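Local coordinates for UDP-glucose 4-epimerase (Campylobacter jejuni subsp. jejuni serotype O:2, PDB 7K3P), which catalyses the 4-epimerisation that interconverts UDP-glucose and UDP-galactose, and probably their N-acetylhexosamine counterparts, with bound NAD as cofactor, at residues Val149-Glu152 and Thr153-Leu156. The protein carries 2 engineered substitutions. Sequence-based numbering, arbitrary orientation.
Sequences VVSE and TSPL
Ser151 and Ser154 bracket a type I beta turn, in which Ser154 N donates to Ser151 O over 2.9 Å with a nearly straight N-H...O angle of 168°; Glu152 and Thr153 occupy the two central positions. The same carbonyl oxygen also receives the hydroxyl of Ser154, whose OG reaches Ser151 O at 2.8 Å. The hydroxyl approaches only 16° from the carbonyl plane, whereas the amide comes from well above it, so two donors of one residue grip a single oxygen from different directions. With OG anti to its own carbonyl carbon (chi1 -48°), Ser154 folds back beside its backbone N and can use both groups at once. Its OG also lies against the Val150 methyl CG1, at 3.1 Å.

A second pair of bonds meets at the hydroxyl of Ser151. Thr153 OG1 donates to Ser151 OG over 2.6 Å, and Thr153 N adds a longer bond of 3.2 Å to that same OG, less straight than the amide bond that closes the turn. Glu152 plays a different part: its bent side chain points away from the residues that follow, and its OE2 accepts the backbone N of Asn271. Glu152 O is gripped by Arg189 NH1 and by a water, 2.8 Å from that oxygen, which also donates to Ser154 O at 2.6 Å and thus bridges the carbonyl oxygens of Glu152 and Ser154.

Upstream, Val150 pairs through its backbone with Ile311 and Asp313, while downstream Leu156 packs on helix 161-179. The Ser151 hydroxyl taking Thr153 N forms an ST turn nested within the beta turn, which redirects the chain as it opens the loop from strand 149-150 to helix 161-179 in this member of the NAD-dependent epimerase/dehydratase family, built around a Rossmann-type parallel sheet.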
ATOM      1  N   VAL A 149     -19.523 -16.006  -7.877  1.00 28.24           N
ATOM      2  CA  VAL A 149     -19.336 -15.194  -9.067  1.00 29.17           C
ATOM      3  C   VAL A 149     -19.008 -13.791  -8.579  1.00 34.01           C
ATOM      4  O   VAL A 149     -19.912 -13.058  -8.174  1.00 33.84           O
ATOM      5  CB  VAL A 149     -20.607 -15.164  -9.939  1.00 33.81           C
ATOM      6  CG1 VAL A 149     -20.371 -14.351 -11.221  1.00 29.31           C
ATOM      7  CG2 VAL A 149     -21.047 -16.589 -10.296  1.00 30.56           C
ATOM      8  N   VAL A 150     -17.718 -13.430  -8.609  1.00 29.08           N
ATOM      9  CA  VAL A 150     -17.229 -12.214  -7.948  1.00 27.37           C
ATOM     10  C   VAL A 150     -17.387 -10.955  -8.816  1.00 25.71           C
ATOM     11  O   VAL A 150     -16.918 -10.901  -9.961  1.00 24.58           O
ATOM     12  CB  VAL A 150     -15.742 -12.378  -7.531  1.00 26.82           C
ATOM     13  CG1 VAL A 150     -15.306 -11.273  -6.594  1.00 25.72           C
ATOM     14  CG2 VAL A 150     -15.549 -13.721  -6.835  1.00 31.12           C
ATOM     15  N   SER A 151     -18.048  -9.941  -8.272  1.00 24.73           N
ATOM     16  CA  SER A 151     -18.230  -8.689  -9.000  1.00 29.79           C
ATOM     17  C   SER A 151     -17.218  -7.657  -8.487  1.00 27.41           C
ATOM     18  O   SER A 151     -16.650  -7.826  -7.403  1.00 26.23           O
ATOM     19  CB  SER A 151     -19.661  -8.172  -8.846  1.00 28.60           C
ATOM     20  OG  SER A 151     -19.759  -7.224  -7.799  1.00 37.12           O
ATOM     21  N   GLU A 152     -16.996  -6.602  -9.264  1.00 28.91           N
ATOM     22  CA  GLU A 152     -15.992  -5.591  -8.914  1.00 27.89           C
ATOM     23  C   GLU A 152     -16.257  -4.975  -7.544  1.00 29.74           C
ATOM     24  O   GLU A 152     -15.336  -4.491  -6.879  1.00 31.50           O
ATOM     25  CB  GLU A 152     -15.928  -4.490  -9.979  1.00 25.14           C
ATOM     26  CG  GLU A 152     -15.387  -4.932 -11.325  1.00 23.93           C
ATOM     27  CD  GLU A 152     -16.447  -5.588 -12.190  1.00 26.33           C
ATOM     28  OE1 GLU A 152     -17.609  -5.685 -11.738  1.00 29.66           O
ATOM     29  OE2 GLU A 152     -16.111  -6.030 -13.308  1.00 25.67           O
ATOM     30  N   THR A 153     -17.512  -5.020  -7.108  1.00 29.57           N
ATOM     31  CA  THR A 153     -17.893  -4.446  -5.807  1.00 27.78           C
ATOM     32  C   THR A 153     -17.610  -5.346  -4.587  1.00 30.55           C
ATOM     33  O   THR A 153     -17.804  -4.915  -3.447  1.00 29.67           O
ATOM     34  CB  THR A 153     -19.377  -4.070  -5.805  1.00 29.65           C
ATOM     35  OG1 THR A 153     -20.136  -5.217  -6.199  1.00 30.41           O
ATOM     36  CG2 THR A 153     -19.626  -2.964  -6.820  1.00 31.61           C
ATOM     37  N   SER A 154     -17.167  -6.583  -4.816  1.00 27.98           N
ATOM     38  CA  SER A 154     -16.862  -7.496  -3.709  1.00 27.80           C
ATOM     39  C   SER A 154     -15.744  -6.907  -2.882  1.00 32.16           C
ATOM     40  O   SER A 154     -14.930  -6.140  -3.395  1.00 34.02           O
ATOM     41  CB  SER A 154     -16.425  -8.871  -4.214  1.00 26.91           C
ATOM     42  OG  SER A 154     -17.310  -9.363  -5.198  1.00 33.90           O
ATOM     43  N   PRO A 155     -15.686  -7.269  -1.595  1.00 31.66           N
ATOM     44  CA  PRO A 155     -14.638  -6.713  -0.734  1.00 27.83           C
ATOM     45  C   PRO A 155     -13.235  -7.058  -1.229  1.00 29.00           C
ATOM     46  O   PRO A 155     -12.951  -8.174  -1.703  1.00 25.44           O
ATOM     47  CB  PRO A 155     -14.902  -7.377   0.625  1.00 30.67           C
ATOM     48  CG  PRO A 155     -15.730  -8.578   0.320  1.00 37.53           C
ATOM     49  CD  PRO A 155     -16.559  -8.215  -0.880  1.00 33.75           C
ATOM     50  N   LEU A 156     -12.356  -6.075  -1.113  1.00 26.46           N
ATOM     51  CA  LEU A 156     -10.966  -6.231  -1.491  1.00 28.95           C
ATOM     52  C   LEU A 156     -10.201  -6.683  -0.241  1.00 29.00           C
ATOM     53  O   LEU A 156      -9.814  -5.869   0.595  1.00 30.70           O
ATOM     54  CB  LEU A 156     -10.441  -4.898  -2.062  1.00 26.55           C
ATOM     55  CG  LEU A 156     -11.329  -4.372  -3.206  1.00 26.85           C
ATOM     56  CD1 LEU A 156     -10.876  -3.005  -3.768  1.00 24.80           C
ATOM     57  CD2 LEU A 156     -11.401  -5.398  -4.330  1.00 25.09           C
TER
HETATM   58  O   HOH W   1     -14.878  -3.690  -4.244  1.00 32.77           O